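Prolyl-ACP dehydrogenase (Oscillatoria sp., PDB 4IRN) is the FAD-dependent flavoenzyme that oxidises the prolyl group carried on an acyl carrier protein during the biosynthesis of the cyanotoxin anatoxin-a. Local coordinates at residues 277-282 against 398-403; 349-354 against 411-416; 355-360 against 404-409. One frame throughout, in Å; residues are numbered along the deposited sequence.

Contact 1: residues 277-282 against 398-403. With FAD (flavin-adenine dinucleotide), chain I.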
# COMPACT_ATOMS: atom_id res chain seq x y z
N GLU A 277 -24.04 -13.27 -8.88
CA GLU A 277 -24.55 -11.96 -8.45
C GLU A 277 -24.93 -12.03 -6.95
O GLU A 277 -24.44 -11.22 -6.16
CB GLU A 277 -25.79 -11.59 -9.27
CG GLU A 277 -25.57 -10.48 -10.27
CD GLU A 277 -26.74 -10.33 -11.21
OE1 GLU A 277 -26.75 -10.99 -12.27
OE2 GLU A 277 -27.67 -9.55 -10.87
N TRP A 278 -25.74 -13.04 -6.56
CA TRP A 278 -26.19 -13.23 -5.18
C TRP A 278 -25.06 -13.66 -4.27
O TRP A 278 -24.99 -13.19 -3.14
CB TRP A 278 -27.35 -14.24 -5.11
CG TRP A 278 -28.61 -13.75 -5.77
CD1 TRP A 278 -29.07 -14.08 -7.01
CD2 TRP A 278 -29.54 -12.79 -5.25
NE1 TRP A 278 -30.22 -13.39 -7.30
CE2 TRP A 278 -30.54 -12.59 -6.23
CE3 TRP A 278 -29.62 -12.06 -4.06
CZ2 TRP A 278 -31.61 -11.71 -6.05
CZ3 TRP A 278 -30.70 -11.20 -3.87
CH2 TRP A 278 -31.67 -11.04 -4.86
N GLU A 279 -24.18 -14.55 -4.77
CA GLU A 279 -23.06 -15.07 -4.00
C GLU A 279 -22.06 -13.98 -3.65
O GLU A 279 -21.91 -13.66 -2.47
CB GLU A 279 -22.37 -16.22 -4.74
CG GLU A 279 -21.62 -17.19 -3.84
CD GLU A 279 -20.88 -18.29 -4.58
OE1 GLU A 279 -21.46 -18.85 -5.54
OE2 GLU A 279 -19.74 -18.61 -4.18
N ARG A 280 -21.43 -13.36 -4.66
CA ARG A 280 -20.43 -12.30 -4.49
C ARG A 280 -20.91 -11.14 -3.63
O ARG A 280 -20.16 -10.68 -2.77
CB ARG A 280 -19.92 -11.78 -5.85
CG ARG A 280 -19.02 -12.77 -6.57
CD ARG A 280 -18.79 -12.38 -8.00
NE ARG A 280 -17.99 -13.39 -8.70
CZ ARG A 280 -17.54 -13.26 -9.94
NH1 ARG A 280 -17.80 -12.17 -10.64
NH2 ARG A 280 -16.80 -14.22 -10.49
N GLY A 281 -22.14 -10.71 -3.84
CA GLY A 281 -22.72 -9.59 -3.11
C GLY A 281 -23.19 -9.86 -1.70
O GLY A 281 -23.24 -8.93 -0.89
N PHE A 282 -23.57 -11.12 -1.37
CA PHE A 282 -24.14 -11.44 -0.07
C PHE A 282 -23.45 -12.47 0.83
O PHE A 282 -23.79 -12.55 2.01
CB PHE A 282 -25.66 -11.66 -0.18
CG PHE A 282 -26.34 -10.50 -0.88
CD1 PHE A 282 -26.51 -9.29 -0.23
CD2 PHE A 282 -26.74 -10.60 -2.20
CE1 PHE A 282 -27.07 -8.21 -0.89
CE2 PHE A 282 -27.31 -9.52 -2.85
CZ PHE A 282 -27.47 -8.33 -2.19
N PHE A 398 -10.72 -16.60 -2.17
CA PHE A 398 -10.77 -17.73 -3.09
C PHE A 398 -12.18 -18.18 -3.48
O PHE A 398 -12.42 -18.40 -4.67
CB PHE A 398 -9.90 -18.89 -2.59
CG PHE A 398 -8.49 -18.45 -2.26
CD1 PHE A 398 -7.62 -18.06 -3.27
CD2 PHE A 398 -8.06 -18.36 -0.95
CE1 PHE A 398 -6.33 -17.62 -2.97
CE2 PHE A 398 -6.78 -17.92 -0.64
CZ PHE A 398 -5.92 -17.55 -1.66
N TYR A 399 -13.11 -18.29 -2.49
CA TYR A 399 -14.49 -18.64 -2.84
C TYR A 399 -15.20 -17.43 -3.44
O TYR A 399 -14.78 -16.29 -3.18
CB TYR A 399 -15.26 -19.31 -1.69
CG TYR A 399 -15.52 -18.46 -0.47
CD1 TYR A 399 -16.52 -17.49 -0.46
CD2 TYR A 399 -14.88 -18.74 0.73
CE1 TYR A 399 -16.79 -16.75 0.68
CE2 TYR A 399 -15.16 -18.01 1.89
CZ TYR A 399 -16.11 -17.01 1.85
OH TYR A 399 -16.38 -16.29 2.99
N SER A 400 -16.21 -17.67 -4.30
CA SER A 400 -16.98 -16.66 -5.06
C SER A 400 -16.11 -15.98 -6.13
O SER A 400 -16.53 -15.00 -6.75
CB SER A 400 -17.63 -15.63 -4.13
OG SER A 400 -18.37 -16.24 -3.08
N GLY A 401 -14.91 -16.53 -6.36
CA GLY A 401 -13.93 -16.01 -7.30
C GLY A 401 -12.77 -15.33 -6.61
O GLY A 401 -12.94 -14.75 -5.54
N THR A 402 -11.57 -15.42 -7.21
CA THR A 402 -10.35 -14.80 -6.67
C THR A 402 -10.38 -13.29 -6.88
O THR A 402 -11.12 -12.82 -7.75
CB THR A 402 -9.08 -15.40 -7.29
OG1 THR A 402 -9.04 -15.07 -8.67
CG2 THR A 402 -8.94 -16.90 -7.08
N SER A 403 -9.55 -12.54 -6.12
CA SER A 403 -9.44 -11.08 -6.21
C SER A 403 -9.09 -10.63 -7.64
O SER A 403 -9.67 -9.67 -8.14
CB SER A 403 -8.42 -10.56 -5.20
OG SER A 403 -8.85 -10.84 -3.88
PA FAD I . -7.16 -20.95 -10.50
O1A FAD I . -8.48 -20.62 -11.08
O2A FAD I . -6.43 -22.24 -10.83
O5B FAD I . -6.12 -19.84 -10.90
C5B FAD I . -4.79 -19.87 -10.35
C4B FAD I . -4.37 -18.46 -10.05
O4B FAD I . -4.20 -17.73 -11.28
C3B FAD I . -5.34 -17.67 -9.17
O3B FAD I . -4.68 -17.28 -7.97
C2B FAD I . -5.79 -16.47 -10.02
O2B FAD I . -5.52 -15.26 -9.33
C1B FAD I . -4.91 -16.51 -11.26
N9A FAD I . -5.63 -16.37 -12.52
C8A FAD I . -6.34 -17.34 -13.18
N7A FAD I . -6.95 -16.93 -14.26
C5A FAD I . -6.62 -15.58 -14.34
C6A FAD I . -6.96 -14.56 -15.26
N6A FAD I . -7.73 -14.75 -16.33
N1A FAD I . -6.47 -13.32 -15.02
C2A FAD I . -5.69 -13.13 -13.96
N3A FAD I . -5.30 -14.01 -13.04
C4A FAD I . -5.80 -15.23 -13.27
N1 FAD I . -16.51 -23.97 -6.13
C2 FAD I . -17.74 -24.51 -6.40
O2 FAD I . -18.10 -24.70 -7.56
N3 FAD I . -18.60 -24.86 -5.36
C4 FAD I . -18.32 -24.73 -4.02
O4 FAD I . -19.16 -25.08 -3.18
C4X FAD I . -17.01 -24.16 -3.72
N5 FAD I . -16.66 -24.03 -2.46
C5X FAD I . -15.37 -23.55 -2.19
C6 FAD I . -14.99 -23.40 -0.86
C7 FAD I . -13.73 -22.91 -0.52
C7M FAD I . -13.39 -22.68 0.93
C8 FAD I . -12.82 -22.58 -1.54
C8M FAD I . -11.45 -22.03 -1.23
C9 FAD I . -13.20 -22.74 -2.87
C9A FAD I . -14.46 -23.21 -3.22
N10 FAD I . -14.88 -23.37 -4.58
C10 FAD I . -16.14 -23.82 -4.86
C1' FAD I . -13.90 -23.12 -5.66
C2' FAD I . -13.52 -21.65 -5.70
O2' FAD I . -14.54 -20.85 -6.31
C3' FAD I . -12.16 -21.46 -6.37
O3' FAD I . -11.22 -21.00 -5.41
C4' FAD I . -12.18 -20.51 -7.57
O4' FAD I . -13.08 -21.00 -8.57
C5' FAD I . -10.79 -20.24 -8.14
O5' FAD I . -10.25 -21.44 -8.73
P FAD I . -8.77 -21.92 -8.34
O1P FAD I . -8.48 -21.71 -6.90
O2P FAD I . -8.87 -23.30 -8.94
O3P FAD I . -7.53 -21.09 -8.94
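E279 and R280, near the end of helix 268-282, both take hold of S400, which sits in a type II beta turn, F398 to G401, in the C-terminal domain of this acyl-CoA dehydrogenase fold. Along the turn, F398 comes first and belongs to the cofactor: its backbone O accepts a 3.0 Å hydrogen bond from O3' of the FAD ribityl chain. Y399 has its CB near the dimethylbenzene end of the flavin, while its ring stacks with F122. S400 follows at the third turn position, with positive phi, and here the helix is met twice. Its OG donates a 3.0 Å hydrogen bond to OE2 of E279, arriving on the anti side and 29° out of the carboxylate plane. The E279 chain gets there with CG anti to the backbone N (chi1 -155°) and runs on extended. S400 O, in turn, accepts a 2.9 Å hydrogen bond from NE of R280, bent to an N-H...O angle of 142°; R280 NH1 has a separate partner in S354 OG. G401 closes the turn at a positive phi, where a CB would jam against the preceding carbonyl. T402 then sits at the N-cap of helix 403-414, beside the adenosine ribose, its OG1 making a weak bond to I405 N.

Contact 2: residues 349-354 against 411-416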
# COMPACT_ATOMS: atom_id res chain seq x y z
N ALA A 349 -26.85 -6.67 -11.04
CA ALA A 349 -25.76 -6.08 -10.28
C ALA A 349 -24.48 -6.94 -10.18
O ALA A 349 -23.88 -7.02 -9.11
CB ALA A 349 -26.25 -5.69 -8.89
N LEU A 350 -24.02 -7.54 -11.31
CA LEU A 350 -22.80 -8.36 -11.32
C LEU A 350 -21.54 -7.51 -11.09
O LEU A 350 -20.63 -7.96 -10.39
CB LEU A 350 -22.69 -9.20 -12.60
CG LEU A 350 -21.60 -10.28 -12.63
CD1 LEU A 350 -21.99 -11.52 -11.84
CD2 LEU A 350 -21.31 -10.69 -14.04
N LEU A 351 -21.50 -6.29 -11.65
CA LEU A 351 -20.38 -5.37 -11.45
C LEU A 351 -20.30 -4.95 -9.98
O LEU A 351 -19.22 -4.97 -9.40
CB LEU A 351 -20.54 -4.13 -12.35
CG LEU A 351 -19.63 -2.91 -12.09
CD1 LEU A 351 -18.16 -3.22 -12.37
CD2 LEU A 351 -20.08 -1.71 -12.89
N GLU A 352 -21.45 -4.59 -9.37
CA GLU A 352 -21.53 -4.14 -7.99
C GLU A 352 -21.24 -5.26 -7.00
O GLU A 352 -20.63 -5.00 -5.96
CB GLU A 352 -22.88 -3.47 -7.71
CG GLU A 352 -23.01 -2.10 -8.37
CD GLU A 352 -23.30 -2.05 -9.86
OE1 GLU A 352 -23.66 -3.09 -10.45
OE2 GLU A 352 -23.17 -0.95 -10.44
N ALA A 353 -21.64 -6.50 -7.32
CA ALA A 353 -21.39 -7.69 -6.48
C ALA A 353 -19.91 -8.04 -6.51
O ALA A 353 -19.37 -8.45 -5.48
CB ALA A 353 -22.22 -8.86 -6.98
N SER A 354 -19.25 -7.87 -7.68
CA SER A 354 -17.83 -8.15 -7.87
C SER A 354 -16.98 -7.15 -7.12
O SER A 354 -16.00 -7.54 -6.50
CB SER A 354 -17.48 -8.15 -9.35
OG SER A 354 -18.21 -9.16 -10.04
N ALA A 411 -12.93 -4.81 -15.08
CA ALA A 411 -12.28 -4.27 -16.28
C ALA A 411 -13.13 -4.47 -17.55
O ALA A 411 -13.21 -3.55 -18.36
CB ALA A 411 -10.91 -4.91 -16.46
N LYS A 412 -13.80 -5.65 -17.68
CA LYS A 412 -14.68 -5.98 -18.82
C LYS A 412 -15.89 -5.06 -18.84
O LYS A 412 -16.23 -4.55 -19.90
CB LYS A 412 -15.11 -7.45 -18.81
CG LYS A 412 -13.96 -8.46 -18.90
CD LYS A 412 -13.60 -8.84 -20.31
CE LYS A 412 -12.36 -9.69 -20.36
NZ LYS A 412 -11.97 -9.99 -21.77
N PHE A 413 -16.51 -4.81 -17.66
CA PHE A 413 -17.65 -3.89 -17.51
C PHE A 413 -17.28 -2.45 -17.87
O PHE A 413 -18.15 -1.70 -18.32
CB PHE A 413 -18.22 -3.95 -16.08
CG PHE A 413 -19.19 -5.08 -15.87
CD1 PHE A 413 -20.50 -4.98 -16.31
CD2 PHE A 413 -18.80 -6.24 -15.22
CE1 PHE A 413 -21.40 -6.03 -16.13
CE2 PHE A 413 -19.70 -7.29 -15.03
CZ PHE A 413 -20.99 -7.18 -15.49
N LEU A 414 -16.00 -2.07 -17.68
CA LEU A 414 -15.49 -0.74 -18.00
C LEU A 414 -15.29 -0.57 -19.50
O LEU A 414 -15.24 0.56 -19.99
CB LEU A 414 -14.19 -0.44 -17.24
CG LEU A 414 -14.29 -0.28 -15.71
CD1 LEU A 414 -12.91 -0.16 -15.07
CD2 LEU A 414 -15.14 0.92 -15.34
N GLY A 415 -15.20 -1.68 -20.22
CA GLY A 415 -15.05 -1.72 -21.67
C GLY A 415 -13.72 -2.24 -22.17
O GLY A 415 -13.50 -2.33 -23.38
N LEU A 416 -12.81 -2.58 -21.25
CA LEU A 416 -11.47 -3.07 -21.57
C LEU A 416 -11.44 -4.55 -22.02
O LEU A 416 -10.47 -4.97 -22.69
CB LEU A 416 -10.52 -2.83 -20.38
CG LEU A 416 -10.54 -1.44 -19.72
CD1 LEU A 416 -9.92 -1.50 -18.34
CD2 LEU A 416 -9.88 -0.39 -20.59
OXT LEU A 416 -12.39 -5.29 -21.69
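F413 reaches from the last turn of helix 403-414 onto the first turn of helix 350-375, where L350 and L351 receive it. At the root of the side chain, F413 CB packs against L351 CD1 at 3.8 Å. CG is next and lies under L351 CB, 3.9 Å away. That same L351 CB stands nearly over the centre of the ring, 12° off its normal, a CH-pi contact with one face. Past CD2, the rim passes to the other leucine: CE2 is 3.9 Å from L350 CD2, and the tip, CZ, is 3.8 Å from that methyl and close to L350 CB too. L350 CD2 lies at the edge of the ring, in its plane, the two side chains crossing at about a right angle, whereas those of L351 and F413 run alongside each other, pointing opposite ways. L351 can flank the ring from CB to CD1 because its CG is swung away from its own backbone N (chi1 168°). One turn on along the helix, S354 OG donates to L350 O, and S354 N bonds the same oxygen from the other face of the carbonyl plane. After F413 the helix ends in a Schellman motif with G415 at positive phi, and the terminal carboxylate of L416 hydrogen-bonds K314 of the third subunit. The two segments thus join the start of one C-terminal-domain helix to the end of another at the protein surface. Everything exchanged between them is apolar, so this join rests on dispersion and on partial shielding of hydrocarbon from water, since F413 remains exposed.

Contact 3: residues 355-360 against 404-409; sequences MANLYI and EIQRVV. With FAD (flavin-adenine dinucleotide), chain I.
Segments 355-360 and 404-409 pack as two helices inclined at 144°, nearer antiparallel than crossed, with axes 9.3 Å apart at closest and L358 and Q406 as the nearest pair by CA. Both belong to the C-terminal helical domain of the acyl-CoA dehydrogenase fold. At the centre the contact is aliphatic: L358 CB lies 3.8 Å from Q406 CB. L358 then branches over R407. Its CD2 touches R407 CG, while CD1 rests on one face of the guanidinium, 3.8 Å from NE and set off toward the rim of the flat group. The end of R407 continues past the leucine into the subunit interface, where NH1 forms a salt bridge with E324 and a hydrogen bond with N320 of the third subunit. On the other side of L358, the amides of N357 and Q406 meet with their planes 28° apart. N357 OD1 comes within 2.9 Å of Q406 NE2, but the angle is too poor for a hydrogen bond. The amides find other partners: N357 ND2 donates to R280 O, and Q406 NE2 makes weak bonds to S400 O and G401 O. The bend in Q406 at chi2 (-82°) turns its amide across N357. From the same helical segment, E404, I405 and V408 line the FAD pocket; E404 stands at the adenosine ribose and forms a salt bridge with K321 of the second subunit. I405 CD1 lies over the adenine face, 3.9 Å from C5A, while V408 CG2 comes in obliquely at the rim, 3.7 Å from N1A.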
# COMPACT_ATOMS: atom_id res chain seq x y z
N MET A 355 -17.38 -5.85 -7.14
CA MET A 355 -16.71 -4.76 -6.42
C MET A 355 -16.82 -4.98 -4.91
O MET A 355 -15.84 -4.77 -4.18
CB MET A 355 -17.32 -3.41 -6.79
CG MET A 355 -16.95 -2.95 -8.19
SD MET A 355 -17.64 -1.34 -8.61
CE MET A 355 -16.45 -0.32 -7.90
N ALA A 356 -18.01 -5.44 -4.44
CA ALA A 356 -18.29 -5.73 -3.04
C ALA A 356 -17.42 -6.89 -2.55
O ALA A 356 -16.74 -6.75 -1.54
CB ALA A 356 -19.76 -6.05 -2.85
N ASN A 357 -17.40 -8.00 -3.30
CA ASN A 357 -16.63 -9.18 -2.98
C ASN A 357 -15.14 -8.87 -2.92
O ASN A 357 -14.47 -9.26 -1.97
CB ASN A 357 -16.91 -10.28 -3.98
CG ASN A 357 -16.60 -11.64 -3.45
OD1 ASN A 357 -15.51 -12.17 -3.63
ND2 ASN A 357 -17.55 -12.23 -2.76
N LEU A 358 -14.63 -8.15 -3.93
CA LEU A 358 -13.22 -7.77 -4.03
C LEU A 358 -12.81 -6.87 -2.86
O LEU A 358 -11.79 -7.14 -2.22
CB LEU A 358 -12.91 -7.12 -5.40
CG LEU A 358 -11.55 -6.40 -5.60
CD1 LEU A 358 -10.40 -7.38 -5.67
CD2 LEU A 358 -11.56 -5.60 -6.87
N TYR A 359 -13.62 -5.83 -2.56
CA TYR A 359 -13.33 -4.92 -1.46
C TYR A 359 -13.42 -5.58 -0.08
O TYR A 359 -12.46 -5.50 0.67
CB TYR A 359 -14.20 -3.63 -1.51
CG TYR A 359 -13.74 -2.62 -0.48
CD1 TYR A 359 -12.70 -1.75 -0.76
CD2 TYR A 359 -14.26 -2.64 0.81
CE1 TYR A 359 -12.19 -0.89 0.22
CE2 TYR A 359 -13.75 -1.81 1.80
CZ TYR A 359 -12.72 -0.92 1.50
OH TYR A 359 -12.25 -0.04 2.44
N ILE A 360 -14.57 -6.15 0.27
CA ILE A 360 -14.85 -6.77 1.57
C ILE A 360 -13.88 -7.89 1.95
O ILE A 360 -13.46 -7.94 3.10
CB ILE A 360 -16.35 -7.12 1.77
CG1 ILE A 360 -17.23 -5.86 1.53
CG2 ILE A 360 -16.60 -7.74 3.16
CD1 ILE A 360 -18.71 -6.07 1.42
N GLU A 404 -8.20 -11.39 -8.31
CA GLU A 404 -7.75 -11.17 -9.69
C GLU A 404 -8.90 -11.32 -10.69
O GLU A 404 -9.00 -10.51 -11.61
CB GLU A 404 -6.60 -12.13 -10.04
CG GLU A 404 -5.32 -11.92 -9.24
CD GLU A 404 -5.33 -12.39 -7.79
OE1 GLU A 404 -5.81 -13.51 -7.52
OE2 GLU A 404 -4.84 -11.63 -6.92
N ILE A 405 -9.77 -12.33 -10.50
CA ILE A 405 -10.94 -12.61 -11.33
C ILE A 405 -11.92 -11.46 -11.29
O ILE A 405 -12.39 -11.04 -12.35
CB ILE A 405 -11.56 -13.99 -11.00
CG1 ILE A 405 -10.74 -15.13 -11.63
CG2 ILE A 405 -13.07 -14.12 -11.37
CD1 ILE A 405 -10.25 -14.91 -13.11
N GLN A 406 -12.22 -10.95 -10.08
CA GLN A 406 -13.13 -9.82 -9.86
C GLN A 406 -12.62 -8.60 -10.62
O GLN A 406 -13.39 -7.95 -11.31
CB GLN A 406 -13.25 -9.45 -8.36
CG GLN A 406 -13.32 -10.63 -7.39
CD GLN A 406 -14.68 -11.27 -7.21
OE1 GLN A 406 -15.71 -10.75 -7.62
NE2 GLN A 406 -14.70 -12.30 -6.39
N ARG A 407 -11.29 -8.32 -10.51
CA ARG A 407 -10.61 -7.21 -11.20
C ARG A 407 -10.79 -7.34 -12.70
O ARG A 407 -11.11 -6.35 -13.36
CB ARG A 407 -9.12 -7.20 -10.84
CG ARG A 407 -8.84 -6.85 -9.39
CD ARG A 407 -7.37 -6.91 -9.06
NE ARG A 407 -7.12 -6.87 -7.62
CZ ARG A 407 -7.10 -5.77 -6.89
NH1 ARG A 407 -7.32 -4.59 -7.45
NH2 ARG A 407 -6.86 -5.83 -5.59
N VAL A 408 -10.65 -8.59 -13.25
CA VAL A 408 -10.84 -8.89 -14.67
C VAL A 408 -12.31 -8.62 -15.06
O VAL A 408 -12.56 -7.98 -16.09
CB VAL A 408 -10.37 -10.32 -15.03
CG1 VAL A 408 -10.83 -10.75 -16.42
CG2 VAL A 408 -8.85 -10.45 -14.91
N VAL A 409 -13.28 -9.06 -14.22
CA VAL A 409 -14.72 -8.86 -14.42
C VAL A 409 -15.04 -7.34 -14.45
O VAL A 409 -15.71 -6.89 -15.37
CB VAL A 409 -15.56 -9.64 -13.38
CG1 VAL A 409 -17.04 -9.25 -13.43
CG2 VAL A 409 -15.41 -11.15 -13.57
PA FAD I . -7.16 -20.95 -10.50
O1A FAD I . -8.48 -20.62 -11.08
O2A FAD I . -6.43 -22.24 -10.83
O5B FAD I . -6.12 -19.84 -10.90
C5B FAD I . -4.79 -19.87 -10.35
C4B FAD I . -4.37 -18.46 -10.05
O4B FAD I . -4.20 -17.73 -11.28
C3B FAD I . -5.34 -17.67 -9.17
O3B FAD I . -4.68 -17.28 -7.97
C2B FAD I . -5.79 -16.47 -10.02
O2B FAD I . -5.52 -15.26 -9.33
C1B FAD I . -4.91 -16.51 -11.26
N9A FAD I . -5.63 -16.37 -12.52
C8A FAD I . -6.34 -17.34 -13.18
N7A FAD I . -6.95 -16.93 -14.26
C5A FAD I . -6.62 -15.58 -14.34
C6A FAD I . -6.96 -14.56 -15.26
N6A FAD I . -7.73 -14.75 -16.33
N1A FAD I . -6.47 -13.32 -15.02
C2A FAD I . -5.69 -13.13 -13.96
N3A FAD I . -5.30 -14.01 -13.04
C4A FAD I . -5.80 -15.23 -13.27
N1 FAD I . -16.51 -23.97 -6.13
C2 FAD I . -17.74 -24.51 -6.40
O2 FAD I . -18.10 -24.70 -7.56
N3 FAD I . -18.60 -24.86 -5.36
C4 FAD I . -18.32 -24.73 -4.02
O4 FAD I . -19.16 -25.08 -3.18
C4X FAD I . -17.01 -24.16 -3.72
N5 FAD I . -16.66 -24.03 -2.46
C5X FAD I . -15.37 -23.55 -2.19
C6 FAD I . -14.99 -23.40 -0.86
C7 FAD I . -13.73 -22.91 -0.52
C7M FAD I . -13.39 -22.68 0.93
C8 FAD I . -12.82 -22.58 -1.54
C8M FAD I . -11.45 -22.03 -1.23
C9 FAD I . -13.20 -22.74 -2.87
C9A FAD I . -14.46 -23.21 -3.22
N10 FAD I . -14.88 -23.37 -4.58
C10 FAD I . -16.14 -23.82 -4.86
C1' FAD I . -13.90 -23.12 -5.66
C2' FAD I . -13.52 -21.65 -5.70
O2' FAD I . -14.54 -20.85 -6.31
C3' FAD I . -12.16 -21.46 -6.37
O3' FAD I . -11.22 -21.00 -5.41
C4' FAD I . -12.18 -20.51 -7.57
O4' FAD I . -13.08 -21.00 -8.57
C5' FAD I . -10.79 -20.24 -8.14
O5' FAD I . -10.25 -21.44 -8.73
P FAD I . -8.77 -21.92 -8.34
O1P FAD I . -8.48 -21.71 -6.90
O2P FAD I . -8.87 -23.30 -8.94
O3P FAD I . -7.53 -21.09 -8.94

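Overall arrangement
The three contacts knit helices 268-282, 350-375 and 403-414 together beside the FAD. Contacts 2 and 3 share the last two of these helices, their centres about 9 Å apart, and contact 3 is nested inside the loop that contact 2 closes. Contact 1, centred about 8 Å from contact 3, adds the turn leading into helix 403-414; R280 O and N357 ND2 join the two at 3.0 Å. It reaches contact 2 through E277 OE2 and A349 N, 3.0 Å apart, with the R280 to S354 bond alongside. Contacts 1 and 3 both touch the cofactor, whereas in contact 2 the L350 side chain is about 13 Å from it.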